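Local coordinates for specific mitochondrial acyl carrier protein (Toxoplasma, PDB 3CE7) that probably carries growing acyl chains on a phosphopantetheine arm during fatty acid synthesis in the mitochondrion, at residues V20-F31 / E62-F71; K37-E45 / F83-D91. All coordinates share one frame; numbering follows the deposited sequence. Where two conformers were deposited one is given.

Contact 1 of 2, residues V20-F31 / E62-F71; sequences VTNYIVGMCQKF and EFVLDVEEIF
F63 holds CG anti to its backbone N (chi1 -167°), and this swings its ring across to the helix of M27 and C28. M27 has CG beside its backbone N and bends at chi3, which turns CE onto the facing helix. The F63 ring enters edge first. F63 CE1 lies 3.4 Å from C28 N. M27 CB and I24 CG2 also border this ring edge. On its other side F63 CD1 points into the face of F31, 3.6 Å from F31 CE1. The F31 and F63 rings form an edge-to-face pair with planes at 78°. D66 OD2 sits at the rim of F31, in the ring plane, 3.3 Å from F31 CZ. The ring hydrogens there, slightly positive, probably suit a carboxylate oxygen. M27 is a knob in the hole formed by F63, D66, V67 and I70. M27 CE meets I70 CD1 tip to tip at 3.6 Å. F71 in turn is a knob among V20, Y23, I24 and M27, with F71 CZ 3.8 Å from Y23 CD2. No hydrogen bond joins the segments. Their short axes approach to 11.1 Å with 135° between their N-to-C directions, nearer antiparallel than parallel, in the acyl carrier protein helix bundle. Helix 86-98 packs against both, with L86 touching C28 and F63 and V93 touching V67. W55 meets the F31 ring from the loop before helix 57-71.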
# COMPACT_ATOMS: atom_id res chain seq x y z
N VAL A 20 -1.51 2.72 -10.69
CA VAL A 20 -1.78 2.06 -9.41
C VAL A 20 -0.79 2.54 -8.34
O VAL A 20 -1.18 2.77 -7.19
CB VAL A 20 -1.74 0.52 -9.58
CG1 VAL A 20 -1.79 -0.18 -8.23
CG2 VAL A 20 -2.91 0.05 -10.44
N THR A 21 0.48 2.70 -8.71
CA THR A 21 1.47 3.17 -7.74
C THR A 21 1.16 4.59 -7.27
O THR A 21 1.12 4.87 -6.06
CB THR A 21 2.92 3.08 -8.27
OG1 THR A 21 3.21 1.72 -8.65
CG2 THR A 21 3.89 3.49 -7.17
N ASN A 22 0.88 5.49 -8.21
CA ASN A 22 0.49 6.85 -7.86
C ASN A 22 -0.73 6.87 -6.93
O ASN A 22 -0.75 7.60 -5.94
CB ASN A 22 0.24 7.69 -9.13
CG ASN A 22 1.53 8.14 -9.79
OD1 ASN A 22 2.57 8.22 -9.14
ND2 ASN A 22 1.47 8.42 -11.10
N TYR A 23 -1.73 6.04 -7.23
CA TYR A 23 -2.94 5.98 -6.42
C TYR A 23 -2.64 5.52 -5.00
O TYR A 23 -3.11 6.10 -4.01
CB TYR A 23 -3.97 5.05 -7.07
CG TYR A 23 -5.37 5.38 -6.62
CD1 TYR A 23 -6.11 6.36 -7.28
CD2 TYR A 23 -5.94 4.75 -5.51
CE1 TYR A 23 -7.39 6.69 -6.87
CE2 TYR A 23 -7.23 5.08 -5.09
CZ TYR A 23 -7.94 6.06 -5.78
OH TYR A 23 -9.22 6.42 -5.40
N ILE A 24 -1.83 4.47 -4.90
CA ILE A 24 -1.50 3.87 -3.61
C ILE A 24 -0.65 4.82 -2.75
O ILE A 24 -0.85 4.89 -1.55
CB ILE A 24 -0.86 2.48 -3.82
CG1 ILE A 24 -1.96 1.50 -4.23
CG2 ILE A 24 -0.08 2.03 -2.58
CD1 ILE A 24 -1.51 0.08 -4.52
N VAL A 25 0.25 5.57 -3.38
CA VAL A 25 0.98 6.63 -2.67
C VAL A 25 -0.02 7.63 -2.06
O VAL A 25 0.08 7.95 -0.87
CB VAL A 25 2.01 7.35 -3.57
CG1 VAL A 25 2.58 8.61 -2.88
CG2 VAL A 25 3.14 6.39 -3.92
N GLY A 26 -0.99 8.07 -2.85
CA GLY A 26 -2.04 8.98 -2.37
C GLY A 26 -2.84 8.41 -1.20
O GLY A 26 -3.14 9.13 -0.23
N MET A 27 -3.18 7.13 -1.28
CA MET A 27 -3.90 6.46 -0.20
C MET A 27 -3.07 6.45 1.08
O MET A 27 -3.60 6.69 2.18
CB MET A 27 -4.21 5.01 -0.57
CG MET A 27 -5.24 4.86 -1.67
SD MET A 27 -5.42 3.13 -2.15
CE MET A 27 -5.90 2.35 -0.62
N CYS A 28 -1.78 6.14 0.93
CA CYS A 28 -0.89 6.02 2.06
C CYS A 28 -0.74 7.36 2.77
O CYS A 28 -0.68 7.41 3.99
CB CYS A 28 0.48 5.54 1.61
SG CYS A 28 1.69 5.37 2.98
N GLN A 29 -0.69 8.44 1.99
CA GLN A 29 -0.52 9.78 2.55
C GLN A 29 -1.61 10.14 3.56
O GLN A 29 -1.36 10.90 4.49
CB GLN A 29 -0.41 10.82 1.44
CG GLN A 29 0.95 10.77 0.73
CD GLN A 29 1.00 11.58 -0.56
OE1 GLN A 29 -0.03 11.85 -1.19
NE2 GLN A 29 2.21 11.95 -0.97
N LYS A 30 -2.81 9.58 3.38
CA LYS A 30 -3.92 9.87 4.29
C LYS A 30 -3.67 9.30 5.69
O LYS A 30 -4.27 9.76 6.68
CB LYS A 30 -5.25 9.33 3.74
CG LYS A 30 -5.54 9.67 2.27
CD LYS A 30 -5.78 11.14 2.03
CE LYS A 30 -6.40 11.36 0.65
NZ LYS A 30 -6.08 12.72 0.12
N PHE A 31 -2.79 8.30 5.78
CA PHE A 31 -2.44 7.68 7.06
C PHE A 31 -1.41 8.51 7.83
O PHE A 31 -1.19 8.29 9.02
CB PHE A 31 -1.85 6.29 6.84
CG PHE A 31 -2.87 5.20 6.62
CD1 PHE A 31 -3.74 5.24 5.52
CD2 PHE A 31 -2.92 4.11 7.48
CE1 PHE A 31 -4.66 4.21 5.31
CE2 PHE A 31 -3.84 3.08 7.28
CZ PHE A 31 -4.71 3.14 6.18
N GLU A 62 -4.44 -2.51 8.23
CA GLU A 62 -5.48 -1.56 7.83
C GLU A 62 -5.32 -1.10 6.38
O GLU A 62 -6.30 -1.01 5.62
CB GLU A 62 -5.45 -0.35 8.76
CG GLU A 62 -5.91 -0.68 10.17
CD GLU A 62 -5.69 0.45 11.15
OE1 GLU A 62 -4.86 1.35 10.88
OE2 GLU A 62 -6.35 0.41 12.22
N PHE A 63 -4.08 -0.83 5.99
CA PHE A 63 -3.81 -0.36 4.63
C PHE A 63 -4.11 -1.44 3.60
O PHE A 63 -4.71 -1.17 2.56
CB PHE A 63 -2.36 0.12 4.49
CG PHE A 63 -2.12 0.89 3.23
CD1 PHE A 63 -2.60 2.19 3.09
CD2 PHE A 63 -1.43 0.31 2.17
CE1 PHE A 63 -2.41 2.91 1.91
CE2 PHE A 63 -1.23 1.03 0.98
CZ PHE A 63 -1.72 2.33 0.85
N VAL A 64 -3.73 -2.68 3.90
CA VAL A 64 -4.03 -3.80 3.03
C VAL A 64 -5.54 -3.96 2.85
O VAL A 64 -6.01 -4.18 1.73
CB VAL A 64 -3.40 -5.10 3.56
CG1 VAL A 64 -3.99 -6.33 2.87
CG2 VAL A 64 -1.87 -5.06 3.38
N LEU A 65 -6.31 -3.85 3.93
CA LEU A 65 -7.77 -3.92 3.82
C LEU A 65 -8.31 -2.83 2.90
O LEU A 65 -9.17 -3.09 2.03
CB LEU A 65 -8.42 -3.85 5.20
CG LEU A 65 -8.32 -5.17 5.98
CD1 LEU A 65 -8.51 -4.97 7.47
CD2 LEU A 65 -9.29 -6.24 5.45
N ASP A 66 -7.79 -1.61 3.06
CA ASP A 66 -8.18 -0.48 2.21
C ASP A 66 -7.90 -0.79 0.73
O ASP A 66 -8.71 -0.48 -0.15
CB ASP A 66 -7.41 0.78 2.61
CG ASP A 66 -7.90 1.38 3.92
OD1 ASP A 66 -8.81 0.82 4.58
OD2 ASP A 66 -7.35 2.44 4.29
N VAL A 67 -6.72 -1.36 0.47
CA VAL A 67 -6.31 -1.72 -0.88
C VAL A 67 -7.18 -2.83 -1.47
O VAL A 67 -7.57 -2.77 -2.64
CB VAL A 67 -4.81 -2.13 -0.92
CG1 VAL A 67 -4.45 -2.78 -2.26
CG2 VAL A 67 -3.95 -0.92 -0.65
N GLU A 68 -7.48 -3.83 -0.65
CA GLU A 68 -8.36 -4.92 -1.06
C GLU A 68 -9.72 -4.39 -1.47
O GLU A 68 -10.31 -4.85 -2.46
CB GLU A 68 -8.51 -5.94 0.06
CG GLU A 68 -7.28 -6.81 0.26
CD GLU A 68 -7.41 -7.76 1.44
OE1 GLU A 68 -7.92 -7.35 2.50
OE2 GLU A 68 -6.99 -8.92 1.30
N GLU A 69 -10.22 -3.41 -0.71
CA GLU A 69 -11.54 -2.81 -0.97
C GLU A 69 -11.58 -2.06 -2.29
O GLU A 69 -12.52 -2.22 -3.07
CB GLU A 69 -11.94 -1.88 0.19
CG GLU A 69 -12.35 -2.63 1.45
CD GLU A 69 -12.51 -1.72 2.66
OE1 GLU A 69 -12.21 -0.50 2.57
OE2 GLU A 69 -12.94 -2.23 3.71
N ILE A 70 -10.56 -1.25 -2.54
CA ILE A 70 -10.54 -0.36 -3.69
C ILE A 70 -10.24 -1.11 -4.98
O ILE A 70 -10.83 -0.82 -6.02
CB ILE A 70 -9.57 0.82 -3.45
CG1 ILE A 70 -10.18 1.79 -2.42
CG2 ILE A 70 -9.24 1.53 -4.76
CD1 ILE A 70 -9.22 2.80 -1.81
N PHE A 71 -9.34 -2.09 -4.91
CA PHE A 71 -8.85 -2.76 -6.13
C PHE A 71 -9.42 -4.15 -6.37
O PHE A 71 -9.11 -4.77 -7.40
CB PHE A 71 -7.31 -2.80 -6.16
CG PHE A 71 -6.69 -1.44 -6.32
CD1 PHE A 71 -6.67 -0.81 -7.56
CD2 PHE A 71 -6.14 -0.78 -5.22
CE1 PHE A 71 -6.11 0.46 -7.71
CE2 PHE A 71 -5.58 0.48 -5.37
CZ PHE A 71 -5.56 1.10 -6.61

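Contact 2 of 2, residues K37-E45 / F83-D91; sequences KVTPSSKLE and FQTLQEIAD
L44, Q84 and L86 bury much of the surface where the loop 37-45 meets the start of helix 86-98; P40 buries as much as L86. L44 is gripped at both backbone and side chain. L44 N donates to Q84 O at 2.9 Å, nearly straight (174°) and close to the line of the carbonyl bond. L44 CG lies 3.4 Å from Q84 O. L44 CD2 meets L86 CD2 at 3.8 Å, the two side chains crossing at about a right angle. The other L86 branch, CD1, touches V38 CG2 at 3.6 Å. V38 turns CG2 anti to its backbone N to reach it. Q84 CB and NE2 each lie 4.1 Å from K43 CD, the two chains crossing obliquely. P40 O, in the type I turn 39-42, accepts from Q87 N at 2.9 Å on an in-plane lone pair. P40 CB lies 3.3 Å from Q87 OE1. L86 N donates to a water that also lies within hydrogen-bonding distance of T39 O and S42 O. The loop and this water thus take up two N-H groups of the first helical turn. T85 and E88 form a capping box: T85 OG1 accepts from E88 N, and E88 OE1 from T85 N and Q84 N. The loop between helices 17-29 and 57-71 so docks on the N-terminal end of helix 86-98. A90 touches T21 of helix 17-29, F63 of helix 57-71 touches I89, and W55 packs on L44.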
# COMPACT_ATOMS: atom_id res chain seq x y z
N LYS A 37 6.88 12.64 4.24
CA LYS A 37 7.13 12.30 2.84
C LYS A 37 7.18 10.79 2.63
O LYS A 37 7.89 10.08 3.34
CB LYS A 37 8.42 12.96 2.35
CG LYS A 37 8.26 14.48 2.16
CD LYS A 37 9.59 15.19 1.90
CE LYS A 37 10.42 15.33 3.16
NZ LYS A 37 11.72 16.04 2.91
N VAL A 38 6.44 10.31 1.64
CA VAL A 38 6.44 8.89 1.31
C VAL A 38 6.65 8.70 -0.20
O VAL A 38 6.03 9.39 -1.00
CB VAL A 38 5.14 8.19 1.79
CG1 VAL A 38 3.90 8.82 1.15
CG2 VAL A 38 5.19 6.69 1.52
N THR A 39 7.54 7.78 -0.55
CA THR A 39 7.76 7.39 -1.94
C THR A 39 7.50 5.88 -2.08
O THR A 39 7.38 5.18 -1.06
CB THR A 39 9.20 7.66 -2.40
OG1 THR A 39 10.06 6.69 -1.79
CG2 THR A 39 9.63 9.08 -2.03
N PRO A 40 7.43 5.37 -3.32
CA PRO A 40 7.16 3.93 -3.44
C PRO A 40 8.24 3.04 -2.81
O PRO A 40 7.96 1.90 -2.43
CB PRO A 40 7.09 3.70 -4.95
CG PRO A 40 6.77 5.06 -5.52
CD PRO A 40 7.51 6.02 -4.64
N SER A 41 9.47 3.55 -2.67
CA SER A 41 10.54 2.74 -2.09
C SER A 41 10.76 2.97 -0.59
O SER A 41 11.59 2.30 0.03
CB SER A 41 11.84 2.94 -2.86
OG SER A 41 12.25 4.29 -2.75
N SER A 42 10.01 3.91 -0.01
CA SER A 42 10.11 4.19 1.43
C SER A 42 9.79 2.94 2.24
O SER A 42 8.84 2.22 1.93
CB SER A 42 9.16 5.32 1.85
OG SER A 42 9.42 6.54 1.19
N LYS A 43 10.58 2.66 3.27
CA LYS A 43 10.22 1.60 4.21
C LYS A 43 9.06 2.10 5.07
O LYS A 43 9.19 3.10 5.78
CB LYS A 43 11.42 1.20 5.07
CG LYS A 43 12.50 0.43 4.29
CD LYS A 43 12.15 -1.05 4.18
CE LYS A 43 13.11 -1.79 3.25
NZ LYS A 43 12.72 -1.66 1.81
N LEU A 44 7.91 1.43 4.97
CA LEU A 44 6.71 1.87 5.68
C LEU A 44 6.97 2.10 7.17
O LEU A 44 6.52 3.11 7.72
CB LEU A 44 5.58 0.85 5.52
CG LEU A 44 5.00 0.69 4.12
CD1 LEU A 44 4.09 -0.53 4.06
CD2 LEU A 44 4.25 1.94 3.69
N GLU A 45 7.75 1.20 7.77
CA GLU A 45 8.02 1.25 9.21
C GLU A 45 8.83 2.47 9.66
O GLU A 45 8.99 2.71 10.87
CB GLU A 45 8.69 -0.04 9.67
CG GLU A 45 7.78 -0.96 10.49
CD GLU A 45 6.71 -1.68 9.69
OE1 GLU A 45 5.78 -2.22 10.33
OE2 GLU A 45 6.79 -1.75 8.44
N PHE A 83 5.06 -7.38 3.43
CA PHE A 83 5.13 -6.08 2.76
C PHE A 83 6.00 -5.12 3.57
O PHE A 83 5.82 -4.99 4.79
CB PHE A 83 3.75 -5.43 2.64
CG PHE A 83 2.89 -5.97 1.51
CD1 PHE A 83 3.44 -6.40 0.29
CD2 PHE A 83 1.51 -5.99 1.66
CE1 PHE A 83 2.62 -6.87 -0.73
CE2 PHE A 83 0.68 -6.46 0.64
CZ PHE A 83 1.23 -6.89 -0.56
N GLN A 84 6.91 -4.43 2.88
CA GLN A 84 7.73 -3.39 3.52
C GLN A 84 7.61 -2.02 2.85
O GLN A 84 7.89 -1.00 3.48
CB GLN A 84 9.19 -3.81 3.58
CG GLN A 84 9.45 -5.00 4.47
CD GLN A 84 10.91 -5.37 4.48
OE1 GLN A 84 11.40 -6.05 3.57
NE2 GLN A 84 11.62 -4.90 5.50
N THR A 85 7.21 -2.00 1.58
CA THR A 85 7.10 -0.74 0.82
C THR A 85 5.81 -0.67 0.01
O THR A 85 5.18 -1.71 -0.28
CB THR A 85 8.27 -0.55 -0.19
OG1 THR A 85 8.11 -1.47 -1.29
CG2 THR A 85 9.63 -0.75 0.49
N LEU A 86 5.42 0.55 -0.36
CA LEU A 86 4.24 0.72 -1.22
C LEU A 86 4.45 0.15 -2.62
O LEU A 86 3.50 -0.32 -3.23
CB LEU A 86 3.86 2.19 -1.35
CG LEU A 86 3.43 2.88 -0.06
CD1 LEU A 86 3.23 4.33 -0.39
CD2 LEU A 86 2.15 2.23 0.53
N GLN A 87 5.68 0.19 -3.13
CA GLN A 87 5.92 -0.38 -4.45
C GLN A 87 5.55 -1.86 -4.46
O GLN A 87 4.98 -2.35 -5.45
CB GLN A 87 7.37 -0.22 -4.89
CG GLN A 87 7.57 -0.60 -6.35
CD GLN A 87 6.86 0.35 -7.27
OE1 GLN A 87 7.28 1.51 -7.43
NE2 GLN A 87 5.75 -0.10 -7.86
N GLU A 88 5.87 -2.57 -3.39
CA GLU A 88 5.53 -3.99 -3.30
C GLU A 88 4.02 -4.21 -3.34
O GLU A 88 3.52 -5.15 -3.96
CB GLU A 88 6.10 -4.58 -2.01
CG GLU A 88 7.63 -4.70 -2.04
CD GLU A 88 8.20 -5.05 -0.68
OE1 GLU A 88 7.51 -4.84 0.33
OE2 GLU A 88 9.37 -5.52 -0.62
N ILE A 89 3.28 -3.33 -2.65
CA ILE A 89 1.83 -3.45 -2.60
C ILE A 89 1.25 -3.19 -3.98
O ILE A 89 0.41 -3.98 -4.47
CB ILE A 89 1.22 -2.53 -1.53
CG1 ILE A 89 1.82 -2.87 -0.16
CG2 ILE A 89 -0.32 -2.73 -1.50
CD1 ILE A 89 1.29 -2.03 1.00
N ALA A 90 1.68 -2.09 -4.62
CA ALA A 90 1.24 -1.77 -5.99
C ALA A 90 1.55 -2.93 -6.95
O ALA A 90 0.71 -3.33 -7.75
CB ALA A 90 1.89 -0.49 -6.47
N ASP A 91 2.77 -3.47 -6.85
CA ASP A 91 3.15 -4.60 -7.68
C ASP A 91 2.21 -5.80 -7.48
O ASP A 91 1.85 -6.48 -8.45
CB ASP A 91 4.60 -5.02 -7.39
CG ASP A 91 5.64 -4.02 -7.89
OD1 ASP A 91 5.32 -3.06 -8.62
OD2 ASP A 91 6.82 -4.20 -7.53
O HOH W 1 6.66 2.89 0.55
O HOH W 2 8.54 -1.36 6.40
O HOH W 3 4.66 -3.76 6.98

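How the contacts relate
Both contacts are partly buried, but contact 1 lies nearer the centre of the chain, and more of its touching residues are buried. It joins two helices through aromatic rings, a methionine and aliphatic branches. Contact 2 joins a loop to the start of a third helix. It is held by backbone hydrogen bonds and waters beside a capped helix start, with leucines on its inner side. The two meet directly. Q29 packs on V38, and T21 OG1 probably hydrogen-bonds to Q87 NE2. Their segments alternate along the chain. C28 of contact 1 and L86 of contact 2 pack together where helices 17-29 and 86-98 meet.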